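Local coordinates for protein lysine cyclodeaminase (Streptomyces pristinaespiralis, PDB 5YU3) that catalyses the NAD-dependent cyclodeamination of L-lysine, closing it to the ring amino acid L-pipecolic acid with release of ammonia, at residues A[99-102]-A[107-110]; A[207-212]-A[216-221]; A[30-35]-A[129-134]. One frame throughout, in Å; residues are numbered along the deposited sequence.

In the fold
The three contacts lie in different parts of the fold and share no residues. Interaction 1 is a buried hairpin contact in the mixed sheet that faces the second subunit, and backbone hydrogen bonds dominate it. Interaction 2 is also buried, but it joins two parts of the chain that leaves strand 204-207 of the parallel sheet. There, small apolar groups meet beside the adenine of NAD. Its centre is about 37 Å from that of interaction 1, across the centre of the chain. Interaction 3 is a surface contact of one polar pair between helices 20-39 and 115-133. Helix 115-133 follows strand 108-113 of interaction 1 and precedes the first strand of the parallel sheet.

Interaction 1 (A[99-102]-A[107-110]); sequences ARYD and ALTA
Leu108 lays one methyl over a face of the Tyr101 ring. CD1 of Leu108 sits 4.0 Å from the Tyr101 ring centroid, 27° off the ring normal, a CH-pi contact. The same CD1 touches Ala99 CB at 3.8 Å. Tyr101 has CG beside its backbone N (chi1 -59°), which turns the ring under Leu108. Beside this pair the backbones are bonded. Arg100 N gives a hydrogen bond to Ala110 O at 2.8 Å. Arg100 O takes one from Thr109 N, also at 2.8 Å, and a weak one from Ala110 N at 3.3 Å. Two residues thus face one: a classic beta bulge, in the hairpin of strands 94-102 and 108-113 in the mixed sheet. Past the bulge the pairing runs on one residue out of step, and Asp102 N gives a hydrogen bond to Ala107 O at 2.8 Å. Thr109 CG2 packs on Asp102 CB at 3.9 Å. On the face of the sheet away from Tyr101, Arg100 CB meets Ala110 CB, and the Arg100 guanidinium leads off to a salt bridge with Glu313 of helix 305-321. The Tyr101 face meets the second subunit: Tyr101 OH is hydrogen-bonded to Thr78 of that chain, and its ring meets Trp62 there. Without the ring, as with an alanine here, Leu108 CD1 would probably lose the face it covers, and Thr78 of the second subunit its hydroxyl partner.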
# COMPACT_ATOMS: atom_id res chain seq x y z
N ALA A 99 -1.58 6.01 -6.74
CA ALA A 99 -0.23 6.54 -6.89
C ALA A 99 0.54 5.75 -7.94
O ALA A 99 0.28 4.56 -8.18
CB ALA A 99 0.53 6.51 -5.55
N ARG A 100 1.52 6.41 -8.56
CA ARG A 100 2.42 5.76 -9.49
C ARG A 100 3.86 5.99 -9.02
O ARG A 100 4.20 7.09 -8.58
CB ARG A 100 2.24 6.31 -10.91
CG ARG A 100 3.11 5.61 -11.93
CD ARG A 100 2.70 5.96 -13.35
NE ARG A 100 1.45 5.31 -13.71
CZ ARG A 100 0.99 5.22 -14.95
NH1 ARG A 100 1.69 5.74 -15.94
NH2 ARG A 100 -0.17 4.61 -15.20
N TYR A 101 4.67 4.94 -9.09
CA TYR A 101 6.06 4.93 -8.65
C TYR A 101 6.96 4.50 -9.80
O TYR A 101 6.63 3.56 -10.53
CB TYR A 101 6.26 3.98 -7.45
CG TYR A 101 5.41 4.34 -6.26
CD1 TYR A 101 4.09 3.91 -6.17
CD2 TYR A 101 5.91 5.15 -5.24
CE1 TYR A 101 3.30 4.25 -5.11
CE2 TYR A 101 5.13 5.49 -4.15
CZ TYR A 101 3.82 5.05 -4.10
OH TYR A 101 3.02 5.38 -3.04
N ASP A 102 8.10 5.17 -9.97
CA ASP A 102 9.05 4.74 -10.99
C ASP A 102 9.62 3.38 -10.61
O ASP A 102 10.08 3.19 -9.47
CB ASP A 102 10.18 5.76 -11.14
CG ASP A 102 11.14 5.39 -12.25
OD1 ASP A 102 10.73 5.46 -13.43
OD2 ASP A 102 12.29 5.02 -11.96
N ALA A 107 10.85 6.19 -7.07
CA ALA A 107 10.33 7.50 -6.69
C ALA A 107 8.84 7.62 -6.97
O ALA A 107 8.34 7.11 -7.98
CB ALA A 107 11.08 8.60 -7.44
N LEU A 108 8.13 8.31 -6.08
CA LEU A 108 6.72 8.63 -6.30
C LEU A 108 6.59 9.66 -7.43
O LEU A 108 7.01 10.81 -7.27
CB LEU A 108 6.11 9.17 -5.00
CG LEU A 108 4.69 9.72 -5.07
CD1 LEU A 108 3.71 8.59 -5.37
CD2 LEU A 108 4.29 10.44 -3.77
N THR A 109 6.02 9.26 -8.57
CA THR A 109 5.97 10.15 -9.73
C THR A 109 4.61 10.80 -9.95
O THR A 109 4.56 11.88 -10.55
CB THR A 109 6.37 9.41 -11.02
OG1 THR A 109 5.50 8.29 -11.23
CG2 THR A 109 7.84 8.93 -10.96
N ALA A 110 3.52 10.19 -9.50
CA ALA A 110 2.21 10.76 -9.76
C ALA A 110 1.22 10.27 -8.71
O ALA A 110 1.35 9.15 -8.18
CB ALA A 110 1.72 10.40 -11.17

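Interaction 2 (A[207-212]-A[216-221]); sequences TATSVA and GPVLPD. With NAD (nicotinamide-adenine-dinucleotide), chain F.
The adenine of NAD is the flat group here, and Thr209 and Val218 stand over one face of it. Thr209 CB lies over the ring at NAD C4A, 3.6 Å away, and Thr209 CG2 over the six-membered ring near NAD N3A. Val218 CG1 sits above the exocyclic amino group, 3.5 Å from NAD N6A. Val211 comes obliquely, with CB near NAD N7A and CG2 near NAD N6A. At the five-membered ring, Ser210 OG comes beside NAD C8A. This is the loop after strand 204-207 of the Rossmann-type parallel sheet, part of the dinucleotide pocket. The two segments meet through the Val218 side chain. CG1 of Val218, placed beside its own backbone N (chi1 -53°), reaches Val211 CB at 3.9 Å and Thr209 OG1 at 3.7 Å. Its other methyl, CG2, packs on Thr207 CG2. Thr209 OG1 also accepts a hydrogen bond from Val211 N at 3.2 Å, an ST turn. Glu242 is hydrogen-bonded to both Thr207 OG1 and Thr209 OG1, so these buried hydroxyls have polar partners. Ser210 N also gives a hydrogen bond to O4B of the adenine-side ribose at 3.1 Å. Farther along, where the loop turns back, one water gives a hydrogen bond to Ala212 O at 2.7 Å and takes a weak one from Gly216 N.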
# COMPACT_ATOMS: atom_id res chain seq x y z
N THR A 207 -25.57 -6.06 -9.60
CA THR A 207 -25.74 -5.94 -8.16
C THR A 207 -24.53 -5.22 -7.59
O THR A 207 -23.39 -5.59 -7.89
CB THR A 207 -25.91 -7.32 -7.48
OG1 THR A 207 -24.72 -8.10 -7.63
CG2 THR A 207 -27.08 -8.08 -8.11
N ALA A 208 -24.77 -4.16 -6.81
CA ALA A 208 -23.67 -3.35 -6.28
C ALA A 208 -24.19 -2.74 -4.98
O ALA A 208 -24.61 -1.57 -4.92
CB ALA A 208 -23.21 -2.27 -7.27
N THR A 209 -24.20 -3.56 -3.93
CA THR A 209 -24.79 -3.20 -2.65
C THR A 209 -23.72 -3.18 -1.57
O THR A 209 -22.67 -3.81 -1.69
CB THR A 209 -25.87 -4.20 -2.22
OG1 THR A 209 -25.22 -5.40 -1.76
CG2 THR A 209 -26.78 -4.54 -3.39
N SER A 210 -24.04 -2.50 -0.47
CA SER A 210 -23.26 -2.58 0.76
C SER A 210 -23.89 -3.57 1.74
O SER A 210 -23.88 -3.35 2.96
CB SER A 210 -23.13 -1.20 1.40
OG SER A 210 -24.41 -0.58 1.51
N VAL A 211 -24.44 -4.67 1.22
CA VAL A 211 -25.04 -5.69 2.09
C VAL A 211 -23.96 -6.24 3.01
O VAL A 211 -22.80 -6.40 2.63
CB VAL A 211 -25.69 -6.81 1.26
CG1 VAL A 211 -24.65 -7.63 0.51
CG2 VAL A 211 -26.56 -7.73 2.15
N ALA A 212 -24.35 -6.53 4.25
CA ALA A 212 -23.40 -7.01 5.25
C ALA A 212 -23.06 -8.48 5.02
O ALA A 212 -23.74 -9.21 4.29
CB ALA A 212 -23.97 -6.82 6.65
N GLY A 216 -26.81 -11.78 2.39
CA GLY A 216 -27.32 -12.08 1.09
C GLY A 216 -28.39 -13.16 1.14
O GLY A 216 -28.68 -13.72 2.20
N PRO A 217 -29.00 -13.46 -0.02
CA PRO A 217 -28.75 -12.82 -1.42
C PRO A 217 -29.55 -11.48 -1.48
O PRO A 217 -30.54 -11.28 -0.72
CB PRO A 217 -29.17 -13.69 -2.25
CG PRO A 217 -30.37 -14.45 -1.50
CD PRO A 217 -30.01 -14.55 -0.25
N VAL A 218 -29.10 -10.57 -2.36
CA VAL A 218 -29.84 -9.33 -2.60
C VAL A 218 -30.78 -9.47 -3.78
O VAL A 218 -31.63 -8.59 -3.99
CB VAL A 218 -28.88 -8.15 -2.87
CG1 VAL A 218 -27.85 -8.04 -1.75
CG2 VAL A 218 -28.20 -8.30 -4.24
N LEU A 219 -30.63 -10.52 -4.58
CA LEU A 219 -31.51 -10.91 -5.65
C LEU A 219 -32.07 -12.28 -5.30
O LEU A 219 -31.30 -13.17 -4.92
CB LEU A 219 -30.75 -10.97 -6.99
CG LEU A 219 -31.51 -11.22 -8.29
CD1 LEU A 219 -32.26 -9.95 -8.73
CD2 LEU A 219 -30.54 -11.67 -9.38
N PRO A 220 -33.38 -12.48 -5.35
CA PRO A 220 -33.96 -13.75 -4.90
C PRO A 220 -33.78 -14.86 -5.91
O PRO A 220 -33.70 -14.64 -7.13
CB PRO A 220 -35.44 -13.41 -4.70
CG PRO A 220 -35.63 -12.16 -5.68
CD PRO A 220 -34.49 -11.52 -5.73
N ASP A 221 -33.72 -16.09 -5.39
CA ASP A 221 -33.62 -17.30 -6.21
C ASP A 221 -35.00 -17.60 -6.77
O ASP A 221 -35.80 -18.33 -6.17
CB ASP A 221 -33.10 -18.47 -5.39
CG ASP A 221 -32.89 -19.74 -6.22
OD1 ASP A 221 -33.05 -19.69 -7.46
OD2 ASP A 221 -32.56 -20.78 -5.61
PA NAD F . -22.71 2.86 -1.84
O1A NAD F . -22.73 2.92 -0.34
O2A NAD F . -22.63 4.14 -2.64
O5B NAD F . -24.05 2.12 -2.33
C5B NAD F . -24.38 0.82 -1.82
C4B NAD F . -25.90 0.74 -1.79
O4B NAD F . -26.30 -0.59 -1.46
C3B NAD F . -26.49 1.64 -0.71
O3B NAD F . -27.39 2.61 -1.30
C2B NAD F . -27.23 0.68 0.20
O2B NAD F . -28.45 1.20 0.73
C1B NAD F . -27.51 -0.47 -0.73
N9A NAD F . -27.81 -1.78 -0.11
C8A NAD F . -27.28 -2.32 1.02
N7A NAD F . -27.80 -3.56 1.24
C5A NAD F . -28.67 -3.82 0.23
C6A NAD F . -29.57 -4.92 -0.16
N6A NAD F . -29.65 -6.05 0.57
N1A NAD F . -30.29 -4.76 -1.30
C2A NAD F . -30.24 -3.66 -2.06
N3A NAD F . -29.46 -2.61 -1.76
C4A NAD F . -28.67 -2.64 -0.65
O3 NAD F . -21.47 1.89 -2.25
PN NAD F . -20.89 1.64 -3.72
O1N NAD F . -22.03 1.68 -4.71
O2N NAD F . -19.69 2.54 -3.91
O5D NAD F . -20.31 0.14 -3.60
C5D NAD F . -21.20 -0.98 -3.60
C4D NAD F . -20.38 -2.27 -3.57
O4D NAD F . -19.51 -2.32 -4.70
C3D NAD F . -19.48 -2.34 -2.35
O3D NAD F . -19.42 -3.71 -1.90
C2D NAD F . -18.12 -1.96 -2.90
O2D NAD F . -17.03 -2.42 -2.09
C1D NAD F . -18.20 -2.64 -4.25
N1N NAD F . -17.22 -2.18 -5.24
C2N NAD F . -16.76 -3.08 -6.12
C3N NAD F . -15.83 -2.72 -7.09
C7N NAD F . -15.37 -3.75 -8.06
O7N NAD F . -14.40 -3.53 -8.76
N7N NAD F . -16.08 -4.88 -8.17
C4N NAD F . -15.39 -1.39 -7.16
C5N NAD F . -15.90 -0.48 -6.24
C6N NAD F . -16.83 -0.89 -5.29
O HOH W 1 -23.54 -11.04 2.25

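Interaction 3 (A[30-35]-A[129-134]); sequences RLTGGL and ASRLLA
Thr32 meets Arg131 with all three atoms of its side chain, and in each case the partner is NH2. Thr32 leaves its helix toward the arginine, and its CB lies in the guanidinium plane at the edge, 3.8 Å from Arg131 NH2. From CB the chain branches. CG2 of Thr32 passes Arg131 NH2 at 3.7 Å. OG1 of Thr32 comes closest, 2.8 Å from Arg131 NH2. That hydrogen bond is weak, because OG1 lies nearly on the extension of the CZ-NH2 bond, between the two N-H directions. The N-H...O angle is only 115°. The pair links two helices, 20-39 and 115-133, the second of which runs from the mixed sheet to the parallel sheet of the NAD-binding part. Deeper between them, Leu31 packs on Ala124 and Ala125, and Leu35 on Val128. Arg131 reaches across from the solvent side. Its chain is extended up to CD and then bends at chi3 (43°), which swings the guanidinium toward Thr32. The two side chains cross at about a right angle. Thr32 OG1 has its stronger polar partner in its own helix, the carbonyl of Ile28 one turn earlier.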
# COMPACT_ATOMS: atom_id res chain seq x y z
N ARG A 30 -9.62 0.85 -23.38
CA ARG A 30 -8.31 0.50 -22.84
C ARG A 30 -8.38 -0.77 -22.00
O ARG A 30 -7.48 -1.61 -22.05
CB ARG A 30 -7.77 1.66 -22.02
CG ARG A 30 -7.62 2.92 -22.84
CD ARG A 30 -6.45 2.80 -23.78
NE ARG A 30 -5.25 3.19 -23.07
CZ ARG A 30 -4.76 4.42 -23.05
NH1 ARG A 30 -5.36 5.40 -23.72
NH2 ARG A 30 -3.67 4.67 -22.35
N LEU A 31 -9.44 -0.90 -21.20
CA LEU A 31 -9.63 -2.10 -20.40
C LEU A 31 -9.78 -3.33 -21.29
O LEU A 31 -9.21 -4.39 -21.00
CB LEU A 31 -10.84 -1.92 -19.50
CG LEU A 31 -11.03 -2.85 -18.32
CD1 LEU A 31 -9.69 -3.13 -17.63
CD2 LEU A 31 -12.05 -2.25 -17.33
N THR A 32 -10.54 -3.21 -22.38
CA THR A 32 -10.71 -4.32 -23.31
C THR A 32 -9.37 -4.77 -23.89
O THR A 32 -9.06 -5.97 -23.90
CB THR A 32 -11.67 -3.91 -24.43
OG1 THR A 32 -12.95 -3.60 -23.87
CG2 THR A 32 -11.83 -5.05 -25.44
N GLY A 33 -8.56 -3.82 -24.36
CA GLY A 33 -7.27 -4.19 -24.91
C GLY A 33 -6.34 -4.77 -23.86
O GLY A 33 -5.63 -5.75 -24.12
N GLY A 34 -6.34 -4.18 -22.66
CA GLY A 34 -5.47 -4.66 -21.61
C GLY A 34 -5.84 -6.05 -21.13
O GLY A 34 -4.96 -6.88 -20.88
N LEU A 35 -7.14 -6.32 -21.01
CA LEU A 35 -7.58 -7.66 -20.63
C LEU A 35 -7.19 -8.69 -21.69
O LEU A 35 -6.73 -9.79 -21.35
CB LEU A 35 -9.10 -7.64 -20.40
CG LEU A 35 -9.54 -7.05 -19.05
CD1 LEU A 35 -11.05 -6.82 -19.01
CD2 LEU A 35 -9.10 -7.94 -17.89
N ALA A 129 -17.55 -7.08 -19.87
CA ALA A 129 -18.12 -8.41 -19.66
C ALA A 129 -19.49 -8.54 -20.31
O ALA A 129 -19.83 -9.59 -20.85
CB ALA A 129 -18.24 -8.73 -18.18
N SER A 130 -20.30 -7.48 -20.23
CA SER A 130 -21.67 -7.56 -20.74
C SER A 130 -21.71 -7.52 -22.26
O SER A 130 -22.61 -8.11 -22.87
CB SER A 130 -22.51 -6.43 -20.15
OG SER A 130 -22.58 -6.50 -18.74
N ARG A 131 -20.75 -6.85 -22.89
CA ARG A 131 -20.65 -6.94 -24.34
C ARG A 131 -20.45 -8.38 -24.77
O ARG A 131 -21.00 -8.82 -25.79
CB ARG A 131 -19.51 -6.05 -24.84
CG ARG A 131 -19.70 -5.51 -26.23
CD ARG A 131 -18.85 -4.26 -26.40
NE ARG A 131 -17.54 -4.48 -25.81
CZ ARG A 131 -16.53 -3.62 -25.88
NH1 ARG A 131 -16.69 -2.46 -26.53
NH2 ARG A 131 -15.37 -3.91 -25.31
N LEU A 132 -19.67 -9.15 -24.00
CA LEU A 132 -19.40 -10.54 -24.34
C LEU A 132 -20.57 -11.47 -24.00
O LEU A 132 -20.78 -12.47 -24.70
CB LEU A 132 -18.15 -11.03 -23.61
CG LEU A 132 -16.79 -10.62 -24.18
CD1 LEU A 132 -15.74 -10.59 -23.08
CD2 LEU A 132 -16.36 -11.55 -25.30
N LEU A 133 -21.32 -11.18 -22.93
CA LEU A 133 -22.20 -12.18 -22.33
C LEU A 133 -23.66 -11.77 -22.21
O LEU A 133 -24.50 -12.62 -21.86
CB LEU A 133 -21.69 -12.57 -20.93
CG LEU A 133 -20.35 -13.31 -20.94
CD1 LEU A 133 -19.79 -13.47 -19.53
CD2 LEU A 133 -20.50 -14.67 -21.60
N ALA A 134 -24.01 -10.51 -22.44
CA ALA A 134 -25.41 -10.13 -22.49
C ALA A 134 -25.88 -10.13 -23.94
O ALA A 134 -25.09 -9.95 -24.88
CB ALA A 134 -25.64 -8.75 -21.87